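Local coordinates for protein VP1 (Polyomavirus HPyV7, PDB 4PCH) that is the major capsid protein, forming jelly-roll pentamers of the viral shell, and is thought to take part in attachment to host cells, at residues L28-K33 and N165-P170; I66-I71 and I81-Y86; L92-Q97 and D231-T236; L160-N165 and E172-D177. One frame throughout, in Å; residues are numbered along the deposited sequence. Where two conformers were deposited one is given.

In the fold
All four contacts belong to one jelly-roll subunit of the VP1 pentamer. Contacts 1 and 4 are direct neighbours, with centres about 12 Å apart. They share N165, and the F169 ring of 165-170 packs on W174 of contact 4. Contacts 2 and 3 both use strand 79-93 and reach the same large sheet, yet their centres lie about 32 Å apart on opposite sides of the chain's centre. Contact 1 lies about 17 Å from contact 3, centre to centre, and about 26 Å from contact 2. Other subunits touch contacts 1, 3 and 4. Contact 2 is touched by no other chain.

Contact 1 (L28-K33 and N165-P170); sequences LPNFGK and NAANFP
The side-chain amide of N30 reaches the backbone carbonyl of A167. N30 ND2 donates to A167 O at 2.6 Å, a short distance. The bond is bent, with an N-H...O angle of 135°. The donor lies in the carbonyl plane and meets a lone pair of the oxygen. A167 O lies 27° out of the amide plane of N30. CG of N30 stands anti to the backbone N (chi1 173°), which carries the amide across to the other loop. The same nitrogen also packs alongside the methyl of A167, with ND2 3.4 Å from CB.

G32 closes in on the same oxygen. Its CA lies 3.5 Å from A167 O in a CA-H...O contact, with no side chain between. Here the two backbones come closest, with G32 CA 4.6 Å from N168 CA.

The contact joins two loops of the jelly-roll subunit. Segment 28-33 follows strand 9-27, and segment 165-170 lies between strands 161-163 and 174-176. N30 is held from its own side too. Its OD1 accepts a hydrogen bond from the backbone N of N39, and ND2 has a weak second bond to Y61 O. The bonds to A167 and N39 mainly help fix the rotation of the buried amide.

Beyond this spot the two segments touch little. F31 and F169 turn away from the opposite segment, and F31 packs on L59 and V254 instead. On the solvent side K33 is exposed and also points away, with NZ hydrogen-bonded to P55 O. N168 contributes little to the contact; its ND2 bonds A145 O.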
loop_
_atom_site.group_PDB
_atom_site.type_symbol
_atom_site.label_atom_id
_atom_site.label_comp_id
_atom_site.label_asym_id
_atom_site.label_seq_id
_atom_site.Cartn_x
_atom_site.Cartn_y
_atom_site.Cartn_z
ATOM N N LEU B 28 -13.250 24.036 8.474
ATOM C CA LEU B 28 -12.505 24.702 7.432
ATOM C C LEU B 28 -11.035 24.862 7.844
ATOM O O LEU B 28 -10.725 25.010 9.039
ATOM C CB LEU B 28 -13.091 26.090 7.160
ATOM C CG LEU B 28 -14.574 26.207 6.810
ATOM C CD1 LEU B 28 -14.984 27.638 6.517
ATOM C CD2 LEU B 28 -14.918 25.287 5.645
ATOM N N PRO B 29 -10.129 24.835 6.867
ATOM C CA PRO B 29 -8.736 24.978 7.212
ATOM C C PRO B 29 -8.396 26.344 7.769
ATOM O O PRO B 29 -9.018 27.333 7.410
ATOM C CB PRO B 29 -8.028 24.773 5.872
ATOM C CG PRO B 29 -9.007 25.176 4.862
ATOM C CD PRO B 29 -10.294 24.626 5.407
ATOM N N ASN B 30 -7.424 26.330 8.665
ATOM C CA ASN B 30 -7.100 27.464 9.453
ATOM C C ASN B 30 -5.605 27.630 9.621
ATOM O O ASN B 30 -4.964 26.772 10.205
ATOM C CB ASN B 30 -7.780 27.206 10.807
ATOM C CG ASN B 30 -7.428 28.210 11.816
ATOM O OD1 ASN B 30 -7.251 29.383 11.496
ATOM N ND2 ASN B 30 -7.273 27.761 13.058
ATOM N N PHE B 31 -5.056 28.730 9.082
ATOM C CA PHE B 31 -3.646 29.050 9.230
ATOM C C PHE B 31 -3.731 30.210 10.180
ATOM O O PHE B 31 -3.745 31.390 9.761
ATOM C CB PHE B 31 -3.020 29.513 7.910
ATOM C CG PHE B 31 -2.814 28.414 6.923
ATOM C CD1 PHE B 31 -3.847 28.010 6.099
ATOM C CD2 PHE B 31 -1.596 27.771 6.828
ATOM C CE1 PHE B 31 -3.668 27.002 5.199
ATOM C CE2 PHE B 31 -1.403 26.765 5.899
ATOM C CZ PHE B 31 -2.440 26.388 5.086
ATOM N N GLY B 32 -3.884 29.832 11.441
ATOM C CA GLY B 32 -4.137 30.700 12.554
ATOM C C GLY B 32 -3.131 31.808 12.668
ATOM O O GLY B 32 -1.917 31.602 12.458
ATOM N N LYS B 33 -3.685 32.981 12.933
ATOM C CA LYS B 33 -2.965 34.218 13.173
ATOM C C LYS B 33 -3.368 34.838 14.516
ATOM O O LYS B 33 -2.837 35.872 14.908
ATOM C CB LYS B 33 -3.312 35.236 12.095
ATOM C CG LYS B 33 -2.922 34.884 10.682
ATOM C CD LYS B 33 -3.109 36.097 9.788
ATOM C CE LYS B 33 -1.896 37.019 9.828
ATOM N NZ LYS B 33 -0.801 36.560 8.921
ATOM N N ASN B 165 -8.196 24.645 22.294
ATOM C CA ASN B 165 -9.366 25.482 22.599
ATOM C C ASN B 165 -9.283 26.822 21.883
ATOM O O ASN B 165 -9.923 27.796 22.289
ATOM C CB ASN B 165 -9.466 25.744 24.118
ATOM C CG ASN B 165 -8.180 26.342 24.704
ATOM O OD1 ASN B 165 -7.262 26.753 23.961
ATOM N ND2 ASN B 165 -8.090 26.356 26.037
ATOM N N ALA B 166 -8.506 26.862 20.815
ATOM C CA ALA B 166 -8.316 28.068 20.052
ATOM C C ALA B 166 -7.781 27.664 18.674
ATOM O O ALA B 166 -7.433 26.517 18.438
ATOM C CB ALA B 166 -7.335 28.963 20.740
ATOM N N ALA B 167 -7.732 28.677 17.820
ATOM C CA ALA B 167 -7.464 28.539 16.397
ATOM C C ALA B 167 -5.977 28.613 16.072
ATOM O O ALA B 167 -5.594 28.506 14.919
ATOM C CB ALA B 167 -8.191 29.670 15.666
ATOM N N ASN B 168 -5.132 28.790 17.067
ATOM C CA ASN B 168 -3.712 29.054 16.805
ATOM C C ASN B 168 -2.699 28.035 17.354
ATOM O O ASN B 168 -1.622 28.405 17.798
ATOM C CB ASN B 168 -3.377 30.448 17.284
ATOM C CG ASN B 168 -3.465 30.598 18.802
ATOM O OD1 ASN B 168 -4.209 29.872 19.486
ATOM N ND2 ASN B 168 -2.711 31.543 19.327
ATOM N N PHE B 169 -3.058 26.774 17.302
ATOM C CA PHE B 169 -2.190 25.662 17.669
ATOM C C PHE B 169 -1.597 25.027 16.417
ATOM O O PHE B 169 -2.257 24.278 15.719
ATOM C CB PHE B 169 -2.994 24.590 18.420
ATOM C CG PHE B 169 -3.279 24.921 19.857
ATOM C CD1 PHE B 169 -4.391 25.642 20.214
ATOM C CD2 PHE B 169 -2.452 24.445 20.872
ATOM C CE1 PHE B 169 -4.649 25.931 21.541
ATOM C CE2 PHE B 169 -2.720 24.717 22.207
ATOM C CZ PHE B 169 -3.820 25.465 22.548
ATOM N N PRO B 170 -0.309 25.283 16.148
ATOM C CA PRO B 170 0.259 24.670 14.944
ATOM C C PRO B 170 0.396 23.158 15.035
ATOM O O PRO B 170 0.872 22.647 16.040
ATOM C CB PRO B 170 1.658 25.315 14.860
ATOM C CG PRO B 170 1.537 26.566 15.639
ATOM C CD PRO B 170 0.640 26.182 16.792
#

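Contact 2 (I66-I71 and I81-Y86); sequences INLPEI and IVWEAY
I71 lies over one face of the W83 indole at the apolar centre. Its CD1 sits 3.7 Å from the centroid of the five-membered ring, only 11° off the ring normal. This is a CH-pi contact. CG1 of I71 also comes close, 3.5 Å from W83 NE1. CG1 stands beside the backbone N of I71 and anti to the carbonyl carbon (chi1 -61°). From there the extended chain lays CD1 over the ring. The other branch, CG2, meets CG2 of I81 at 4.1 Å, and these two side chains cross at about a right angle.

L68 approaches W83 obliquely. Its CB is 3.5 Å from W83 CD1, while its CD1 packs on W83 CB. The P69 ring lies across the indole, with CD 4.0 Å from W83 CE2.

The polar edge is the pyrrole N-H. W83 NE1 donates to P69 O at 2.8 Å in a nearly straight bond of 169°. The oxygen lies in the ring plane. This bond and the I71 cover together fix the rotation of the indole. Y21 of strand 9-27 packs on both P69 and W83.

The arrangement ties the chain leaving strand 62-67 to strand 79-93. Both strands belong to the large antiparallel sheet of the VP1 jelly roll.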
loop_
_atom_site.group_PDB
_atom_site.type_symbol
_atom_site.label_atom_id
_atom_site.label_comp_id
_atom_site.label_asym_id
_atom_site.label_seq_id
_atom_site.Cartn_x
_atom_site.Cartn_y
_atom_site.Cartn_z
ATOM N N ILE B 66 -20.070 21.908 18.592
ATOM C CA ILE B 66 -21.410 21.791 18.039
ATOM C C ILE B 66 -22.371 21.518 19.189
ATOM O O ILE B 66 -22.253 20.506 19.867
ATOM C CB ILE B 66 -21.520 20.623 17.023
ATOM C CG1 ILE B 66 -20.427 20.680 15.940
ATOM C CG2 ILE B 66 -22.895 20.628 16.376
ATOM C CD1 ILE B 66 -20.325 21.999 15.233
ATOM N N ASN B 67 -23.322 22.415 19.386
ATOM C CA ASN B 67 -24.305 22.237 20.440
ATOM C C ASN B 67 -25.312 21.115 20.078
ATOM O O ASN B 67 -25.722 20.963 18.939
ATOM C CB ASN B 67 -25.007 23.555 20.747
ATOM C CG ASN B 67 -24.043 24.642 21.232
ATOM O OD1 ASN B 67 -23.070 24.373 21.950
ATOM N ND2 ASN B 67 -24.309 25.863 20.845
ATOM N N LEU B 68 -25.690 20.326 21.066
ATOM C CA LEU B 68 -26.644 19.249 20.873
ATOM C C LEU B 68 -27.955 19.684 21.513
ATOM O O LEU B 68 -27.967 20.581 22.324
ATOM C CB LEU B 68 -26.129 17.973 21.542
ATOM C CG LEU B 68 -24.756 17.556 21.005
ATOM C CD1 LEU B 68 -24.175 16.451 21.855
ATOM C CD2 LEU B 68 -24.835 17.116 19.557
ATOM N N PRO B 69 -29.066 19.017 21.176
ATOM C CA PRO B 69 -30.329 19.454 21.738
ATOM C C PRO B 69 -30.417 19.304 23.248
ATOM O O PRO B 69 -29.829 18.385 23.801
ATOM C CB PRO B 69 -31.354 18.554 21.044
ATOM C CG PRO B 69 -30.683 18.074 19.816
ATOM C CD PRO B 69 -29.232 17.956 20.175
ATOM N N GLU B 70 -31.157 20.187 23.912
ATOM C CA GLU B 70 -31.445 19.993 25.328
ATOM C C GLU B 70 -32.206 18.652 25.480
ATOM O O GLU B 70 -33.046 18.306 24.649
ATOM C CB GLU B 70 -32.302 21.134 25.877
ATOM C CG GLU B 70 -32.724 20.945 27.325
ATOM C CD GLU B 70 -33.656 22.030 27.805
ATOM O OE1 GLU B 70 -33.583 23.150 27.251
ATOM O OE2 GLU B 70 -34.463 21.760 28.727
ATOM N N ILE B 71 -31.894 17.917 26.538
ATOM C CA ILE B 71 -32.645 16.732 26.908
ATOM C C ILE B 71 -33.527 17.141 28.093
ATOM O O ILE B 71 -33.029 17.335 29.195
ATOM C CB ILE B 71 -31.699 15.563 27.283
ATOM C CG1 ILE B 71 -30.816 15.203 26.088
ATOM C CG2 ILE B 71 -32.516 14.335 27.752
ATOM C CD1 ILE B 71 -29.747 14.196 26.389
ATOM N N ILE B 81 -29.251 11.617 32.071
ATOM C CA ILE B 81 -29.226 11.240 30.661
ATOM C C ILE B 81 -28.359 12.227 29.879
ATOM O O ILE B 81 -28.551 13.444 29.985
ATOM C CB ILE B 81 -30.651 11.262 30.062
ATOM C CG1 ILE B 81 -31.566 10.280 30.797
ATOM C CG2 ILE B 81 -30.604 10.860 28.599
ATOM C CD1 ILE B 81 -33.023 10.419 30.415
ATOM N N VAL B 82 -27.430 11.712 29.086
ATOM C CA VAL B 82 -26.595 12.549 28.202
ATOM C C VAL B 82 -26.604 11.975 26.788
ATOM O O VAL B 82 -26.920 10.794 26.590
ATOM C CB VAL B 82 -25.122 12.611 28.691
ATOM C CG1 VAL B 82 -25.027 13.200 30.084
ATOM C CG2 VAL B 82 -24.486 11.221 28.703
ATOM N N TRP B 83 -26.249 12.809 25.818
ATOM C CA TRP B 83 -26.007 12.356 24.458
ATOM C C TRP B 83 -24.698 11.583 24.398
ATOM O O TRP B 83 -23.677 12.018 24.947
ATOM C CB TRP B 83 -25.926 13.521 23.504
ATOM C CG TRP B 83 -27.227 14.220 23.289
ATOM C CD1 TRP B 83 -27.540 15.502 23.656
ATOM C CD2 TRP B 83 -28.367 13.712 22.586
ATOM N NE1 TRP B 83 -28.813 15.800 23.259
ATOM C CE2 TRP B 83 -29.344 14.723 22.600
ATOM C CE3 TRP B 83 -28.668 12.488 21.970
ATOM C CZ2 TRP B 83 -30.607 14.553 22.025
ATOM C CZ3 TRP B 83 -29.911 12.325 21.379
ATOM C CH2 TRP B 83 -30.865 13.349 21.409
ATOM N N GLU B 84 -24.758 10.426 23.748
ATOM C CA GLU B 84 -23.602 9.566 23.499
ATOM C C GLU B 84 -23.364 9.455 21.988
ATOM O O GLU B 84 -24.250 8.998 21.245
ATOM C CB GLU B 84 -23.876 8.177 24.090
ATOM C CG GLU B 84 -22.811 7.127 23.830
ATOM C CD GLU B 84 -23.290 5.698 24.089
ATOM O OE1 GLU B 84 -24.500 5.515 24.386
ATOM O OE2 GLU B 84 -22.466 4.762 23.961
ATOM N N ALA B 85 -22.179 9.871 21.541
ATOM C CA ALA B 85 -21.838 9.806 20.133
ATOM C C ALA B 85 -21.175 8.455 19.901
ATOM O O ALA B 85 -20.119 8.176 20.462
ATOM C CB ALA B 85 -20.915 10.946 19.735
ATOM N N TYR B 86 -21.832 7.599 19.122
ATOM C CA TYR B 86 -21.413 6.199 18.971
ATOM C C TYR B 86 -20.816 5.873 17.599
ATOM O O TYR B 86 -20.234 4.811 17.422
ATOM C CB TYR B 86 -22.574 5.244 19.293
ATOM C CG TYR B 86 -23.787 5.416 18.405
ATOM C CD1 TYR B 86 -24.798 6.300 18.739
ATOM C CD2 TYR B 86 -23.916 4.692 17.228
ATOM C CE1 TYR B 86 -25.913 6.465 17.922
ATOM C CE2 TYR B 86 -25.018 4.838 16.413
ATOM C CZ TYR B 86 -26.010 5.721 16.752
ATOM O OH TYR B 86 -27.076 5.834 15.903
#

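Contact 3 (L92-Q97 and D231-T236); sequences LLFAPQ and DMVGMT
D231 and L92 begin the contact between strand 224-236 and the end of strand 79-93. Both strands belong to the VP1 jelly roll, and each pairs with strand 253-271. The two segments form no hydrogen bond with each other and meet through side chains.

D231 is met by a methyl of L92. L92 CD1 lies 3.4 Å from D231 CG and 3.5 Å from D231 CB. The other methyl, L92 CD2, comes to 3.9 Å from D231 OD1. The two side chains slide past each other in opposite directions. The carboxylate is buried, but its charge has a partner: OD1 forms a salt bridge with R260. Y119 of strand 117-124 packs on D231, L92 and V233.

M232 points away from segment 92-97 and packs on P96 of the third subunit of the pentamer.

V233 points back toward F94 and carries the second half of the contact. V233 and G234 both face Q255 of strand 253-271, a classic beta bulge. F94 and V233 come from opposite directions. The F94 chi1 of -163° sets CG anti to the backbone N and sends the ring to V233. V233 CG1 touches F94 CE2 at 3.8 Å. Its other methyl, CG2, stands over the centre of one ring face, 4.2 Å from the centroid and 11° off the normal.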
loop_
_atom_site.group_PDB
_atom_site.type_symbol
_atom_site.label_atom_id
_atom_site.label_comp_id
_atom_site.label_asym_id
_atom_site.label_seq_id
_atom_site.Cartn_x
_atom_site.Cartn_y
_atom_site.Cartn_z
ATOM N N LEU B 92 -12.537 14.071 3.794
ATOM C CA LEU B 92 -11.779 15.226 3.341
ATOM C C LEU B 92 -12.316 15.715 2.000
ATOM O O LEU B 92 -12.596 14.920 1.100
ATOM C CB LEU B 92 -10.312 14.814 3.151
ATOM C CG LEU B 92 -9.304 15.926 2.861
ATOM C CD1 LEU B 92 -9.331 17.014 3.920
ATOM C CD2 LEU B 92 -7.914 15.291 2.819
ATOM N N LEU B 93 -12.445 17.027 1.857
ATOM C CA LEU B 93 -12.854 17.632 0.607
ATOM C C LEU B 93 -11.619 18.129 -0.134
ATOM O O LEU B 93 -10.829 18.948 0.397
ATOM C CB LEU B 93 -13.808 18.811 0.862
ATOM C CG LEU B 93 -15.183 18.412 1.444
ATOM C CD1 LEU B 93 -15.245 18.416 2.953
ATOM C CD2 LEU B 93 -16.255 19.308 0.905
ATOM N N PHE B 94 -11.409 17.631 -1.349
ATOM C CA PHE B 94 -10.208 18.006 -2.099
ATOM C C PHE B 94 -10.370 17.643 -3.562
ATOM O O PHE B 94 -11.089 16.696 -3.884
ATOM C CB PHE B 94 -8.962 17.316 -1.527
ATOM C CG PHE B 94 -7.676 17.932 -1.964
ATOM C CD1 PHE B 94 -7.391 19.243 -1.650
ATOM C CD2 PHE B 94 -6.761 17.216 -2.742
ATOM C CE1 PHE B 94 -6.227 19.834 -2.062
ATOM C CE2 PHE B 94 -5.584 17.824 -3.179
ATOM C CZ PHE B 94 -5.323 19.127 -2.822
ATOM N N ALA B 95 -9.764 18.438 -4.431
ATOM C CA ALA B 95 -9.752 18.231 -5.873
ATOM C C ALA B 95 -8.317 18.071 -6.373
ATOM O O ALA B 95 -7.362 18.557 -5.750
ATOM C CB ALA B 95 -10.409 19.395 -6.564
ATOM N N PRO B 96 -8.147 17.388 -7.503
ATOM C CA PRO B 96 -6.798 17.354 -8.089
ATOM C C PRO B 96 -6.290 18.748 -8.440
ATOM O O PRO B 96 -7.059 19.572 -8.991
ATOM C CB PRO B 96 -6.993 16.529 -9.351
ATOM C CG PRO B 96 -8.451 16.666 -9.670
ATOM C CD PRO B 96 -9.134 16.715 -8.357
ATOM N N GLN B 97 -5.006 18.998 -8.153
ATOM C CA GLN B 97 -4.389 20.281 -8.422
ATOM C C GLN B 97 -3.497 20.187 -9.654
ATOM O O GLN B 97 -2.530 19.446 -9.656
ATOM C CB GLN B 97 -3.568 20.700 -7.224
ATOM C CG GLN B 97 -4.337 20.726 -5.924
ATOM C CD GLN B 97 -5.427 21.779 -5.899
ATOM O OE1 GLN B 97 -5.199 22.964 -6.239
ATOM N NE2 GLN B 97 -6.627 21.368 -5.482
ATOM N N ASP B 231 -5.615 18.808 8.022
ATOM C CA ASP B 231 -5.376 18.110 6.768
ATOM C C ASP B 231 -4.423 18.922 5.908
ATOM O O ASP B 231 -4.822 19.857 5.219
ATOM C CB ASP B 231 -6.702 17.832 6.054
ATOM C CG ASP B 231 -7.540 16.811 6.794
ATOM O OD1 ASP B 231 -7.250 15.574 6.696
ATOM O OD2 ASP B 231 -8.441 17.233 7.558
ATOM N N MET B 232 -3.148 18.578 6.013
ATOM C CA MET B 232 -2.095 19.169 5.190
ATOM C C MET B 232 -1.776 18.164 4.104
ATOM O O MET B 232 -1.288 17.080 4.395
ATOM C CB MET B 232 -0.849 19.438 6.019
ATOM C CG MET B 232 0.287 19.987 5.145
ATOM S SD MET B 232 1.699 20.602 6.063
ATOM C CE MET B 232 2.195 19.136 6.928
ATOM N N VAL B 233 -2.160 18.506 2.882
ATOM C CA VAL B 233 -2.018 17.620 1.738
ATOM C C VAL B 233 -0.615 17.696 1.146
ATOM O O VAL B 233 -0.184 16.765 0.489
ATOM C CB VAL B 233 -3.086 17.921 0.652
ATOM C CG1 VAL B 233 -3.072 16.858 -0.426
ATOM C CG2 VAL B 233 -4.476 18.007 1.231
ATOM N N GLY B 234 0.108 18.789 1.404
ATOM C CA GLY B 234 1.511 18.928 0.987
ATOM C C GLY B 234 1.830 20.382 0.738
ATOM O O GLY B 234 1.223 21.255 1.380
ATOM N N MET B 235 2.758 20.650 -0.173
ATOM C CA MET B 235 3.066 22.027 -0.575
ATOM C C MET B 235 2.799 22.255 -2.074
ATOM O O MET B 235 2.669 21.302 -2.873
ATOM C CB MET B 235 4.499 22.393 -0.191
ATOM C CG MET B 235 4.702 22.513 1.327
ATOM S SD MET B 235 6.391 23.099 1.656
ATOM C CE MET B 235 5.974 24.818 2.013
ATOM N N THR B 236 2.761 23.528 -2.444
ATOM C CA THR B 236 2.403 23.960 -3.784
ATOM C C THR B 236 3.143 25.214 -4.184
ATOM O O THR B 236 3.552 26.004 -3.332
ATOM C CB THR B 236 0.863 24.204 -3.900
ATOM O OG1 THR B 236 0.522 24.477 -5.274
ATOM C CG2 THR B 236 0.383 25.330 -3.019
#

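Contact 4 (L160-N165 and E172-D177); sequences LRKQVN and ELWVAD
In one of the two conformers deposited for R161, its NE forms a salt bridge with D177 OD2 at 2.8 Å. The hydrogen bond within it is bent, with an N-H...O angle of 145°. The nitrogen meets the oxygen from above the carboxylate plane, and the guanidinium and carboxylate planes are 60° apart. R161 starts out pointing away from segment 172-177. Its chain is extended from CG to NE, and its end comes back to the carboxylate. Each group has a second partner: in this conformer R161 NH1 bonds S156 O, and D177 OD1 bonds the hydroxyl of T179.

W174 carries the apolar part. L160 CD2 touches W174 CH2 at 3.8 Å, and K162 CG lies 3.9 Å from the same atom. Both approach the indole obliquely. K162 CB packs on W174 CZ3, also at 3.9 Å. The lysine chain is extended beyond CG. E147 takes K162 NZ in a salt bridge and W174 NE1 at its backbone O.

Strands 161-163 and 174-176 are the outer strands of a small antiparallel sheet. Strand 129-132 runs between them, so the contacts bridge across it. V130 packs on W174, and I131 packs on both R161 and D177.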
loop_
_atom_site.group_PDB
_atom_site.type_symbol
_atom_site.label_atom_id
_atom_site.label_comp_id
_atom_site.label_asym_id
_atom_site.label_seq_id
_atom_site.Cartn_x
_atom_site.Cartn_y
_atom_site.Cartn_z
ATOM N N LEU B 160 4.991 20.274 28.020
ATOM C CA LEU B 160 3.794 21.107 28.204
ATOM C C LEU B 160 2.542 20.388 27.688
ATOM O O LEU B 160 2.539 19.818 26.597
ATOM C CB LEU B 160 3.984 22.415 27.448
ATOM C CG LEU B 160 2.911 23.499 27.441
ATOM C CD1 LEU B 160 2.539 23.897 28.854
ATOM C CD2 LEU B 160 3.438 24.688 26.624
ATOM N N ARG B 161 1.471 20.462 28.480
ATOM C CA ARG B 161 0.187 19.907 28.088
ATOM C C ARG B 161 -0.857 21.000 28.076
ATOM O O ARG B 161 -0.876 21.857 28.956
ATOM C CB ARG B 161 -0.205 18.779 29.020
ATOM C CG ARG B 161 0.551 17.530 28.652
ATOM C CD ARG B 161 0.417 16.446 29.676
ATOM N NE ARG B 161 0.702 15.163 29.052
ATOM C CZ ARG B 161 1.928 14.668 28.907
ATOM N NH1 ARG B 161 2.984 15.361 29.334
ATOM N NH2 ARG B 161 2.099 13.483 28.341
ATOM N N LYS B 162 -1.695 20.974 27.049
ATOM C CA LYS B 162 -2.768 21.953 26.860
ATOM C C LYS B 162 -3.903 21.271 26.127
ATOM O O LYS B 162 -3.771 20.136 25.642
ATOM C CB LYS B 162 -2.316 23.163 26.042
ATOM C CG LYS B 162 -1.374 24.139 26.721
ATOM C CD LYS B 162 -1.547 25.540 26.157
ATOM C CE LYS B 162 -0.715 26.509 26.969
ATOM N NZ LYS B 162 -0.641 27.854 26.353
ATOM N N GLN B 163 -5.046 21.954 26.076
ATOM C CA GLN B 163 -6.152 21.504 25.220
ATOM C C GLN B 163 -6.345 22.437 24.040
ATOM O O GLN B 163 -6.129 23.634 24.154
ATOM C CB GLN B 163 -7.447 21.414 26.036
ATOM C CG GLN B 163 -7.318 20.556 27.264
ATOM C CD GLN B 163 -8.670 20.321 27.943
ATOM O OE1 GLN B 163 -9.140 19.191 28.044
ATOM N NE2 GLN B 163 -9.313 21.393 28.359
ATOM N N VAL B 164 -6.788 21.886 22.910
ATOM C CA VAL B 164 -6.926 22.675 21.688
ATOM C C VAL B 164 -8.255 23.437 21.738
ATOM O O VAL B 164 -9.297 22.909 21.330
ATOM C CB VAL B 164 -6.795 21.828 20.413
ATOM C CG1 VAL B 164 -6.825 22.745 19.192
ATOM C CG2 VAL B 164 -5.496 21.059 20.417
ATOM N N ASN B 165 -8.196 24.645 22.294
ATOM C CA ASN B 165 -9.366 25.482 22.599
ATOM C C ASN B 165 -9.283 26.822 21.883
ATOM O O ASN B 165 -9.923 27.796 22.289
ATOM C CB ASN B 165 -9.466 25.744 24.118
ATOM C CG ASN B 165 -8.180 26.342 24.704
ATOM O OD1 ASN B 165 -7.262 26.753 23.961
ATOM N ND2 ASN B 165 -8.090 26.356 26.037
ATOM N N GLU B 172 2.506 21.374 13.538
ATOM C CA GLU B 172 3.921 21.046 13.630
ATOM C C GLU B 172 4.453 20.968 15.071
ATOM O O GLU B 172 5.542 20.433 15.278
ATOM C CB GLU B 172 4.744 22.064 12.868
ATOM C CG GLU B 172 4.569 21.978 11.381
ATOM C CD GLU B 172 5.017 23.246 10.687
ATOM O OE1 GLU B 172 6.213 23.557 10.755
ATOM O OE2 GLU B 172 4.166 23.893 10.074
ATOM N N LEU B 173 3.703 21.497 16.056
ATOM C CA LEU B 173 4.213 21.664 17.421
ATOM C C LEU B 173 3.377 20.991 18.529
ATOM O O LEU B 173 3.770 20.996 19.703
ATOM C CB LEU B 173 4.303 23.164 17.723
ATOM C CG LEU B 173 5.089 24.034 16.744
ATOM C CD1 LEU B 173 4.935 25.537 17.095
ATOM C CD2 LEU B 173 6.563 23.613 16.762
ATOM N N TRP B 174 2.227 20.421 18.169
ATOM C CA TRP B 174 1.257 19.924 19.163
ATOM C C TRP B 174 0.741 18.568 18.703
ATOM O O TRP B 174 0.209 18.500 17.579
ATOM C CB TRP B 174 0.099 20.902 19.310
ATOM C CG TRP B 174 0.489 22.222 19.921
ATOM C CD1 TRP B 174 0.783 23.387 19.272
ATOM C CD2 TRP B 174 0.652 22.488 21.310
ATOM N NE1 TRP B 174 1.112 24.359 20.175
ATOM C CE2 TRP B 174 1.031 23.831 21.442
ATOM C CE3 TRP B 174 0.503 21.707 22.472
ATOM C CZ2 TRP B 174 1.264 24.417 22.679
ATOM C CZ3 TRP B 174 0.744 22.297 23.703
ATOM C CH2 TRP B 174 1.133 23.630 23.796
ATOM N N VAL B 175 0.876 17.553 19.544
ATOM C CA VAL B 175 0.541 16.161 19.229
ATOM C C VAL B 175 -0.587 15.674 20.157
ATOM O O VAL B 175 -0.538 15.941 21.365
ATOM C CB VAL B 175 1.776 15.264 19.446
ATOM C CG1 VAL B 175 1.474 13.825 19.079
ATOM C CG2 VAL B 175 2.974 15.758 18.625
ATOM N N ALA B 176 -1.563 14.939 19.622
ATOM C CA ALA B 176 -2.604 14.361 20.460
ATOM C C ALA B 176 -1.958 13.590 21.600
ATOM O O ALA B 176 -1.015 12.842 21.398
ATOM C CB ALA B 176 -3.490 13.423 19.643
ATOM N N ASP B 177 -2.513 13.743 22.794
ATOM C CA ASP B 177 -1.939 13.163 24.000
ATOM C C ASP B 177 -2.594 11.797 24.339
ATOM O O ASP B 177 -3.750 11.759 24.789
ATOM C CB ASP B 177 -2.110 14.170 25.138
ATOM C CG ASP B 177 -1.440 13.719 26.456
ATOM O OD1 ASP B 177 -0.943 12.565 26.533
ATOM O OD2 ASP B 177 -1.465 14.515 27.426
#